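Long-range contacts in macrophomate synthase intermolecular Diels-Alderase (Macrophoma commelinae, PDB 1IZC), which belongs to the HpcH/HpaI family of TIM-barrel proteins and binds a magnesium ion and pyruvic acid in its pocket: residues E130-F135 with A197-I202; K137-G142 with V178-Q183; E185-V190 with M213-L218. The protein carries 1 engineered substitution. All coordinates share one frame; numbering follows the deposited sequence.

In the fold
From the N terminus the chain builds the first four strands of an eight-stranded parallel barrel before reaching helix 129-139, which serves two of the contacts. Contact 2 joins the end of this helix to strand 179-184 and closes the loop between them; it is nested inside the longer loop closed by contact 1, which joins the same helix to the segment leading into strand 205-207. The two touch where Ile202 packs on Pro182. Contact 3 follows contact 2 and crosses contact 1: it ties the start of helix 187-191 to the end of helix 209-215, closing the loop through helix 193-197 and strand 205-207. Gln183 of contact 2 lies beside the pyruvic acid; Glu185 of contact 3 is linked to it through magnesium.

Contact 1: E130-F135 with A197-I202; sequences EEVREF and AAMPEI
Arg133 and Glu201 form a salt bridge in which NE of the arginine does most of the work. Its N-H points at Glu201 OE2 with NE and OE2 2.7 Å apart, nearly straight at 168°. The oxygen lies close to the guanidinium plane, but the arginine comes at it from above the carboxylate plane, and the two flat groups are turned 43° from one another. Arg133 NH2 adds two weak bonds, one to each carboxylate oxygen, and the side chains meet at roughly a right angle. The arginine chain is extended from CG to NE, whereas the glutamate bends at its second torsion to bring the carboxylate alongside the guanidinium edge. Pro200 CD lies at the same edge, near NH2. Over one guanidinium face sits the methyl of Met199, off-centre toward the rim; its CE also touches Arg133 CG at 3.6 Å.

In the TIM barrel, helix 129-139 follows the fourth strand, and segment 197-202 leads from helix 193-197 toward the sixth, strand 205-207. A type I turn from Met199 to Ile202 presents Met199 and Glu201 to the helix; its closing bond, Ile202 N to Met199 O, is weak.

Below the salt bridge the packing is apolar. Met199 and Val132 reach toward each other tip to tip, with Met199 CE 3.6 Å from Val132 CB. The methionine is extended as far as SD and then bends (chi3 71°), which turns CE toward Val132 CB and the stem of Arg133. Deeper in, Val132 CG1 meets Ile202 CG2 at 3.9 Å. Val132 also rests on Pro182 of strand 179-184, while Met199 and Glu201 extend the packing along helix 129-139 to Val129 and Val136.

Contact 2: K137-G142 with V178-Q183; sequences KEMYYG and VCIIPQ. With PYR (pyruvic acid), chain C.
Met139, in the last turn of helix 129-139, pushes its thioether against Val178, just before strand 179-184, and Ile180 within it. The contact lies within a beta-alpha-beta crossover of the TIM barrel: strand 120-123, the helix packed outside, then the adjacent parallel strand 179-184. The methionine bends at its third torsion (chi3 64°), carrying CE to Val178 CG1 at 3.6 Å and leaving SD 3.5 Å from Ile180 CD1. CE also touches the carbonyl of Cys179. Leu110 and Leu114 of helix 107-116 and Ile121 of strand 120-123 close in on Met139, so its side chain is buried.

Beside it Tyr140, the first residue to leave the helix, is met by segment 178-183 at its ring edge. Ile180 CD1 lies near the ring plane, 3.3 Å from Tyr140 CE1, and Val178 CB approaches CE2 at 4.0 Å. The ring's end carries the polar contact: Tyr140 OH donates to Val178 O over 2.7 Å. The hydroxyl stands well above the carbonyl plane, 57° out of it, clear of the lone-pair directions. Arg29 NH2 gives the same oxygen a second bond. At the far end of the strand the extended Gln183 points into the pocket; its OE1 is bonded by Arg101 NH1, and its NE2 lies 3.0 Å from O3 of the pyruvic acid.

Contact 3: E185-V190 with M213-L218; sequences ESVKGV and MIDAGL. With MG (magnesium ion), chain B; PYR (pyruvic acid), chain C.
Asp215 sends its carboxylate across to the start of another helix, where OD2 accepts the backbone N-H of Val187 over 2.7 Å. The bond is nearly straight (171°) and uses the anti lone pair of OD2. A water extends the grip: it donates to the same OD2 at 2.7 Å and accepts from Lys188 N, so Asp215 engages two amides of the helix's first turn, one directly and one through water. The positive end of the helix dipole probably stabilises the carboxylate. A chi1 of -169°, which sets CG opposite the backbone N, directs the carboxylate toward that turn.

Ser186 is the N-cap. Its OG accepts from Gly189 N over 3.0 Å and is also hydrogen-bonded to Glu127 OE2, while its CB lies against Asp215 OD2. Val187 CG2 packs on Ala216 CB at 3.9 Å, just before Gly217, whose positive phi ends helix 209-215 in a Schellman motif.

One residue before the cap, Glu185 OE1 binds magnesium at 2.1 Å. Pyruvic acid O and O3, two waters and Asp211 complete six coordinating atoms; OE2 accepts from one of those waters and from His125 N. The contact thus joins the helices following barrel strands 179-184 and 205-207, with Val190 and Leu218 leaning on helix 230-245 and Ile214 packing on Gly142 of a neighbouring subunit.

Contact 1: E130-F135 with A197-I202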
loop_
_atom_site.group_PDB
_atom_site.type_symbol
_atom_site.label_atom_id
_atom_site.label_comp_id
_atom_site.label_asym_id
_atom_site.label_seq_id
_atom_site.Cartn_x
_atom_site.Cartn_y
_atom_site.Cartn_z
ATOM N N GLU A 130 -18.290 -31.856 -12.121
ATOM C CA GLU A 130 -17.060 -31.523 -12.842
ATOM C C GLU A 130 -16.434 -30.227 -12.330
ATOM O O GLU A 130 -15.207 -30.119 -12.243
ATOM C CB GLU A 130 -17.316 -31.375 -14.350
ATOM C CG GLU A 130 -17.660 -32.673 -15.095
ATOM C CD GLU A 130 -19.057 -33.210 -14.790
ATOM O OE1 GLU A 130 -19.932 -32.434 -14.360
ATOM O OE2 GLU A 130 -19.290 -34.423 -15.005
ATOM N N GLU A 131 -17.262 -29.240 -12.002
ATOM C CA GLU A 131 -16.718 -27.972 -11.502
ATOM C C GLU A 131 -15.979 -28.200 -10.189
ATOM O O GLU A 131 -14.943 -27.588 -9.931
ATOM C CB GLU A 131 -17.834 -26.946 -11.274
ATOM C CG GLU A 131 -18.534 -26.539 -12.557
ATOM C CD GLU A 131 -19.727 -25.644 -12.321
ATOM O OE1 GLU A 131 -20.434 -25.831 -11.314
ATOM O OE2 GLU A 131 -19.964 -24.754 -13.162
ATOM N N VAL A 132 -16.524 -29.080 -9.356
ATOM C CA VAL A 132 -15.893 -29.370 -8.081
ATOM C C VAL A 132 -14.583 -30.125 -8.302
ATOM O O VAL A 132 -13.587 -29.862 -7.634
ATOM C CB VAL A 132 -16.829 -30.199 -7.173
ATOM C CG1 VAL A 132 -16.130 -30.514 -5.857
ATOM C CG2 VAL A 132 -18.122 -29.423 -6.917
ATOM N N ARG A 133 -14.567 -31.059 -9.245
ATOM C CA ARG A 133 -13.341 -31.804 -9.485
ATOM C C ARG A 133 -12.210 -30.942 -10.041
ATOM O O ARG A 133 -11.039 -31.282 -9.887
ATOM C CB ARG A 133 -13.628 -33.030 -10.362
ATOM C CG ARG A 133 -14.521 -33.995 -9.591
ATOM C CD ARG A 133 -14.579 -35.417 -10.111
ATOM N NE ARG A 133 -15.189 -36.233 -9.062
ATOM C CZ ARG A 133 -16.359 -36.858 -9.161
ATOM N NH1 ARG A 133 -17.063 -36.789 -10.285
ATOM N NH2 ARG A 133 -16.850 -37.504 -8.106
ATOM N N GLU A 134 -12.548 -29.818 -10.667
ATOM C CA GLU A 134 -11.505 -28.927 -11.161
ATOM C C GLU A 134 -10.819 -28.315 -9.945
ATOM O O GLU A 134 -9.607 -28.076 -9.958
ATOM C CB GLU A 134 -12.090 -27.836 -12.059
ATOM C CG GLU A 134 -12.437 -28.342 -13.449
ATOM C CD GLU A 134 -11.253 -29.031 -14.129
ATOM O OE1 GLU A 134 -10.200 -28.378 -14.323
ATOM O OE2 GLU A 134 -11.375 -30.229 -14.462
ATOM N N PHE A 135 -11.586 -28.070 -8.882
ATOM C CA PHE A 135 -10.987 -27.520 -7.670
ATOM C C PHE A 135 -10.178 -28.592 -6.957
ATOM O O PHE A 135 -9.130 -28.313 -6.384
ATOM C CB PHE A 135 -12.044 -26.943 -6.712
ATOM C CG PHE A 135 -12.354 -25.494 -6.974
ATOM C CD1 PHE A 135 -13.254 -25.129 -7.977
ATOM C CD2 PHE A 135 -11.681 -24.495 -6.280
ATOM C CE1 PHE A 135 -13.470 -23.786 -8.291
ATOM C CE2 PHE A 135 -11.891 -23.142 -6.586
ATOM C CZ PHE A 135 -12.779 -22.789 -7.588
ATOM N N ALA A 197 -23.827 -33.449 -3.544
ATOM C CA ALA A 197 -23.747 -33.856 -2.142
ATOM C C ALA A 197 -23.124 -35.232 -1.955
ATOM O O ALA A 197 -22.538 -35.518 -0.906
ATOM C CB ALA A 197 -25.141 -33.834 -1.516
ATOM N N ALA A 198 -23.249 -36.069 -2.979
ATOM C CA ALA A 198 -22.727 -37.434 -2.939
ATOM C C ALA A 198 -21.249 -37.569 -3.303
ATOM O O ALA A 198 -20.686 -38.667 -3.231
ATOM C CB ALA A 198 -23.566 -38.336 -3.865
ATOM N N MET A 199 -20.612 -36.474 -3.700
ATOM C CA MET A 199 -19.198 -36.546 -4.069
ATOM C C MET A 199 -18.340 -36.918 -2.866
ATOM O O MET A 199 -18.403 -36.275 -1.827
ATOM C CB MET A 199 -18.719 -35.203 -4.624
ATOM C CG MET A 199 -19.405 -34.788 -5.916
ATOM S SD MET A 199 -18.722 -33.233 -6.500
ATOM C CE MET A 199 -17.083 -33.756 -7.049
ATOM N N PRO A 200 -17.516 -37.964 -3.002
ATOM C CA PRO A 200 -16.643 -38.415 -1.914
ATOM C C PRO A 200 -15.586 -37.359 -1.587
ATOM O O PRO A 200 -15.032 -37.326 -0.486
ATOM C CB PRO A 200 -15.986 -39.685 -2.479
ATOM C CG PRO A 200 -16.787 -40.039 -3.672
ATOM C CD PRO A 200 -17.302 -38.757 -4.224
ATOM N N GLU A 201 -15.324 -36.477 -2.542
ATOM C CA GLU A 201 -14.291 -35.464 -2.344
ATOM C C GLU A 201 -14.649 -34.290 -1.440
ATOM O O GLU A 201 -13.749 -33.623 -0.936
ATOM C CB GLU A 201 -13.828 -34.887 -3.689
ATOM C CG GLU A 201 -13.259 -35.919 -4.665
ATOM C CD GLU A 201 -14.309 -36.449 -5.620
ATOM O OE1 GLU A 201 -15.501 -36.512 -5.237
ATOM O OE2 GLU A 201 -13.941 -36.820 -6.757
ATOM N N ILE A 202 -15.933 -34.038 -1.216
ATOM C CA ILE A 202 -16.311 -32.869 -0.425
ATOM C C ILE A 202 -16.420 -33.056 1.075
ATOM O O ILE A 202 -16.641 -34.165 1.562
ATOM C CB ILE A 202 -17.603 -32.232 -0.972
ATOM C CG1 ILE A 202 -18.831 -33.098 -0.659
ATOM C CG2 ILE A 202 -17.466 -32.066 -2.480
ATOM C CD1 ILE A 202 -20.160 -32.397 -0.980
#

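Contact 2: K137-G142 with V178-Q183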
loop_
_atom_site.group_PDB
_atom_site.type_symbol
_atom_site.label_atom_id
_atom_site.label_comp_id
_atom_site.label_asym_id
_atom_site.label_seq_id
_atom_site.Cartn_x
_atom_site.Cartn_y
_atom_site.Cartn_z
ATOM N N LYS A 137 -8.444 -30.850 -8.317
ATOM C CA LYS A 137 -7.159 -30.903 -9.017
ATOM C C LYS A 137 -6.194 -29.810 -8.572
ATOM O O LYS A 137 -5.000 -30.058 -8.408
ATOM C CB LYS A 137 -7.353 -30.786 -10.539
ATOM C CG LYS A 137 -8.096 -31.946 -11.188
ATOM C CD LYS A 137 -8.315 -31.657 -12.673
ATOM C CE LYS A 137 -9.196 -32.715 -13.336
ATOM N NZ LYS A 137 -9.588 -32.295 -14.720
ATOM N N GLU A 138 -6.711 -28.600 -8.371
ATOM C CA GLU A 138 -5.860 -27.479 -7.981
ATOM C C GLU A 138 -5.584 -27.355 -6.486
ATOM O O GLU A 138 -4.618 -26.698 -6.083
ATOM C CB GLU A 138 -6.476 -26.165 -8.472
ATOM C CG GLU A 138 -6.580 -26.038 -9.988
ATOM C CD GLU A 138 -5.231 -26.176 -10.670
ATOM O OE1 GLU A 138 -4.258 -25.541 -10.202
ATOM O OE2 GLU A 138 -5.142 -26.916 -11.673
ATOM N N MET A 139 -6.421 -27.983 -5.671
ATOM C CA MET A 139 -6.301 -27.882 -4.219
ATOM C C MET A 139 -5.438 -28.904 -3.514
ATOM O O MET A 139 -4.952 -28.670 -2.403
ATOM C CB MET A 139 -7.689 -27.938 -3.592
ATOM C CG MET A 139 -8.497 -26.666 -3.749
ATOM S SD MET A 139 -10.159 -26.804 -3.070
ATOM C CE MET A 139 -9.774 -27.060 -1.290
ATOM N N TYR A 140 -5.251 -30.051 -4.143
ATOM C CA TYR A 140 -4.492 -31.100 -3.499
ATOM C C TYR A 140 -3.331 -31.577 -4.336
ATOM O O TYR A 140 -3.400 -31.585 -5.566
ATOM C CB TYR A 140 -5.419 -32.282 -3.174
ATOM C CG TYR A 140 -6.586 -31.909 -2.278
ATOM C CD1 TYR A 140 -7.812 -31.516 -2.817
ATOM C CD2 TYR A 140 -6.448 -31.917 -0.889
ATOM C CE1 TYR A 140 -8.879 -31.137 -1.993
ATOM C CE2 TYR A 140 -7.501 -31.536 -0.056
ATOM C CZ TYR A 140 -8.714 -31.148 -0.613
ATOM O OH TYR A 140 -9.744 -30.767 0.226
ATOM N N TYR A 141 -2.261 -31.964 -3.654
ATOM C CA TYR A 141 -1.076 -32.481 -4.325
ATOM C C TYR A 141 -1.332 -33.902 -4.803
ATOM O O TYR A 141 -2.240 -34.575 -4.320
ATOM C CB TYR A 141 0.101 -32.523 -3.350
ATOM C CG TYR A 141 0.498 -31.173 -2.820
ATOM C CD1 TYR A 141 1.099 -30.236 -3.650
ATOM C CD2 TYR A 141 0.283 -30.839 -1.485
ATOM C CE1 TYR A 141 1.486 -28.993 -3.167
ATOM C CE2 TYR A 141 0.666 -29.599 -0.992
ATOM C CZ TYR A 141 1.265 -28.688 -1.835
ATOM O OH TYR A 141 1.666 -27.478 -1.336
ATOM N N GLY A 142 -0.537 -34.345 -5.765
ATOM C CA GLY A 142 -0.671 -35.712 -6.231
ATOM C C GLY A 142 -0.417 -36.595 -5.022
ATOM O O GLY A 142 0.321 -36.205 -4.112
ATOM N N VAL A 178 -6.903 -29.776 4.601
ATOM C CA VAL A 178 -7.703 -28.908 3.735
ATOM C C VAL A 178 -9.040 -29.472 3.270
ATOM O O VAL A 178 -9.125 -30.628 2.845
ATOM C CB VAL A 178 -6.863 -28.475 2.513
ATOM C CG1 VAL A 178 -7.703 -27.609 1.572
ATOM C CG2 VAL A 178 -5.628 -27.693 2.990
ATOM N N CYS A 179 -10.067 -28.624 3.330
ATOM C CA CYS A 179 -11.437 -29.001 2.965
ATOM C C CYS A 179 -12.023 -28.237 1.783
ATOM O O CYS A 179 -11.675 -27.069 1.544
ATOM C CB CYS A 179 -12.363 -28.794 4.163
ATOM S SG CYS A 179 -11.886 -29.699 5.654
ATOM N N ILE A 180 -12.922 -28.908 1.059
ATOM C CA ILE A 180 -13.617 -28.328 -0.086
ATOM C C ILE A 180 -15.107 -28.254 0.252
ATOM O O ILE A 180 -15.719 -29.250 0.668
ATOM C CB ILE A 180 -13.449 -29.168 -1.381
ATOM C CG1 ILE A 180 -11.987 -29.278 -1.766
ATOM C CG2 ILE A 180 -14.178 -28.490 -2.529
ATOM C CD1 ILE A 180 -11.773 -29.920 -3.142
ATOM N N ILE A 181 -15.678 -27.065 0.079
ATOM C CA ILE A 181 -17.076 -26.804 0.372
ATOM C C ILE A 181 -17.799 -26.152 -0.813
ATOM O O ILE A 181 -17.649 -24.951 -1.061
ATOM C CB ILE A 181 -17.214 -25.857 1.598
ATOM C CG1 ILE A 181 -16.549 -26.487 2.824
ATOM C CG2 ILE A 181 -18.692 -25.586 1.922
ATOM C CD1 ILE A 181 -15.126 -25.997 3.060
ATOM N N PRO A 182 -18.581 -26.939 -1.564
ATOM C CA PRO A 182 -19.304 -26.360 -2.703
ATOM C C PRO A 182 -20.425 -25.481 -2.173
ATOM O O PRO A 182 -21.024 -25.802 -1.148
ATOM C CB PRO A 182 -19.895 -27.580 -3.407
ATOM C CG PRO A 182 -18.956 -28.699 -3.036
ATOM C CD PRO A 182 -18.674 -28.411 -1.574
ATOM N N GLN A 183 -20.709 -24.382 -2.864
ATOM C CA GLN A 183 -21.810 -23.524 -2.466
ATOM C C GLN A 183 -22.881 -23.641 -3.551
ATOM O O GLN A 183 -22.606 -23.459 -4.742
ATOM C CB GLN A 183 -21.338 -22.077 -2.305
ATOM C CG GLN A 183 -22.461 -21.130 -1.997
ATOM C CD GLN A 183 -21.968 -19.775 -1.552
ATOM O OE1 GLN A 183 -20.869 -19.346 -1.915
ATOM N NE2 GLN A 183 -22.786 -19.085 -0.773
HETATM C C PYR C . -25.521 -15.812 -1.445
HETATM O O PYR C . -25.565 -15.611 -2.674
HETATM O OXT PYR C . -26.507 -15.729 -0.673
HETATM C CA PYR C . -24.137 -16.174 -0.962
HETATM O O3 PYR C . -23.143 -16.257 -1.701
HETATM C CB PYR C . -24.053 -16.436 0.485
#

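Contact 3: E185-V190 with M213-L218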
loop_
_atom_site.group_PDB
_atom_site.type_symbol
_atom_site.label_atom_id
_atom_site.label_comp_id
_atom_site.label_asym_id
_atom_site.label_seq_id
_atom_site.Cartn_x
_atom_site.Cartn_y
_atom_site.Cartn_z
ATOM N N GLU A 185 -26.198 -22.203 -5.075
ATOM C CA GLU A 185 -26.916 -20.936 -5.058
ATOM C C GLU A 185 -27.578 -20.570 -6.370
ATOM O O GLU A 185 -27.643 -19.398 -6.753
ATOM C CB GLU A 185 -25.964 -19.832 -4.619
ATOM C CG GLU A 185 -24.662 -19.783 -5.380
ATOM C CD GLU A 185 -23.706 -18.787 -4.760
ATOM O OE1 GLU A 185 -24.211 -17.894 -4.066
ATOM O OE2 GLU A 185 -22.478 -18.885 -4.959
ATOM N N SER A 186 -28.076 -21.581 -7.061
ATOM C CA SER A 186 -28.770 -21.351 -8.318
ATOM C C SER A 186 -29.800 -22.452 -8.498
ATOM O O SER A 186 -29.724 -23.495 -7.847
ATOM C CB SER A 186 -27.800 -21.363 -9.497
ATOM O OG SER A 186 -27.209 -22.638 -9.674
ATOM N N VAL A 187 -30.758 -22.214 -9.386
ATOM C CA VAL A 187 -31.790 -23.211 -9.655
ATOM C C VAL A 187 -31.153 -24.498 -10.172
ATOM O O VAL A 187 -31.513 -25.598 -9.738
ATOM C CB VAL A 187 -32.814 -22.678 -10.684
ATOM C CG1 VAL A 187 -33.745 -23.800 -11.134
ATOM C CG2 VAL A 187 -33.619 -21.550 -10.059
ATOM N N LYS A 188 -30.206 -24.377 -11.096
ATOM C CA LYS A 188 -29.545 -25.566 -11.630
ATOM C C LYS A 188 -28.736 -26.273 -10.544
ATOM O O LYS A 188 -28.616 -27.501 -10.551
ATOM C CB LYS A 188 -28.631 -25.193 -12.800
ATOM C CG LYS A 188 -29.382 -24.839 -14.076
ATOM C CD LYS A 188 -28.423 -24.686 -15.253
ATOM C CE LYS A 188 -29.182 -24.493 -16.562
ATOM N NZ LYS A 188 -28.267 -24.317 -17.728
ATOM N N GLY A 189 -28.173 -25.499 -9.617
ATOM C CA GLY A 189 -27.397 -26.097 -8.541
ATOM C C GLY A 189 -28.284 -26.954 -7.648
ATOM O O GLY A 189 -27.931 -28.073 -7.271
ATOM N N VAL A 190 -29.445 -26.416 -7.308
ATOM C CA VAL A 190 -30.397 -27.129 -6.473
ATOM C C VAL A 190 -30.901 -28.369 -7.214
ATOM O O VAL A 190 -31.042 -29.445 -6.629
ATOM C CB VAL A 190 -31.575 -26.202 -6.103
ATOM C CG1 VAL A 190 -32.736 -27.014 -5.512
ATOM C CG2 VAL A 190 -31.099 -25.160 -5.091
ATOM N N MET A 213 -32.379 -16.956 -4.640
ATOM C CA MET A 213 -33.637 -16.246 -4.808
ATOM C C MET A 213 -33.663 -15.402 -6.076
ATOM O O MET A 213 -34.664 -15.369 -6.786
ATOM C CB MET A 213 -33.921 -15.381 -3.584
ATOM C CG MET A 213 -34.229 -16.211 -2.346
ATOM S SD MET A 213 -34.748 -15.221 -0.948
ATOM C CE MET A 213 -33.162 -14.834 -0.162
ATOM N N ILE A 214 -32.561 -14.729 -6.382
ATOM C CA ILE A 214 -32.529 -13.922 -7.594
ATOM C C ILE A 214 -32.668 -14.823 -8.814
ATOM O O ILE A 214 -33.450 -14.548 -9.724
ATOM C CB ILE A 214 -31.203 -13.123 -7.683
ATOM C CG1 ILE A 214 -31.147 -12.110 -6.537
ATOM C CG2 ILE A 214 -31.090 -12.428 -9.037
ATOM C CD1 ILE A 214 -29.828 -11.344 -6.445
ATOM N N ASP A 215 -31.927 -15.925 -8.817
ATOM C CA ASP A 215 -31.944 -16.839 -9.937
ATOM C C ASP A 215 -33.300 -17.511 -10.097
ATOM O O ASP A 215 -33.703 -17.829 -11.209
ATOM C CB ASP A 215 -30.852 -17.898 -9.764
ATOM C CG ASP A 215 -30.628 -18.717 -11.022
ATOM O OD1 ASP A 215 -30.390 -18.121 -12.100
ATOM O OD2 ASP A 215 -30.681 -19.962 -10.938
ATOM N N ALA A 216 -33.993 -17.707 -8.981
ATOM C CA ALA A 216 -35.301 -18.362 -8.988
ATOM C C ALA A 216 -36.445 -17.382 -9.238
ATOM O O ALA A 216 -37.607 -17.785 -9.311
ATOM C CB ALA A 216 -35.527 -19.085 -7.663
ATOM N N GLY A 217 -36.115 -16.099 -9.358
ATOM C CA GLY A 217 -37.136 -15.096 -9.601
ATOM C C GLY A 217 -38.025 -14.863 -8.398
ATOM O O GLY A 217 -39.188 -14.479 -8.540
ATOM N N LEU A 218 -37.481 -15.090 -7.207
ATOM C CA LEU A 218 -38.234 -14.903 -5.979
ATOM C C LEU A 218 -37.903 -13.545 -5.382
ATOM O O LEU A 218 -36.747 -13.130 -5.367
ATOM C CB LEU A 218 -37.901 -16.015 -4.978
ATOM C CG LEU A 218 -38.137 -17.444 -5.477
ATOM C CD1 LEU A 218 -37.661 -18.444 -4.434
ATOM C CD2 LEU A 218 -39.614 -17.646 -5.778
HETATM MG MG MG B . -23.660 -15.926 -3.665
HETATM C C PYR C . -25.521 -15.812 -1.445
HETATM O O PYR C . -25.565 -15.611 -2.674
HETATM O OXT PYR C . -26.507 -15.729 -0.673
HETATM C CA PYR C . -24.137 -16.174 -0.962
HETATM O O3 PYR C . -23.143 -16.257 -1.701
HETATM C CB PYR C . -24.053 -16.436 0.485
HETATM O O HOH W 1 -21.666 -16.369 -4.454
HETATM O O HOH W 2 -29.890 -21.884 -12.640
HETATM O O HOH W 3 -23.202 -13.762 -3.152
#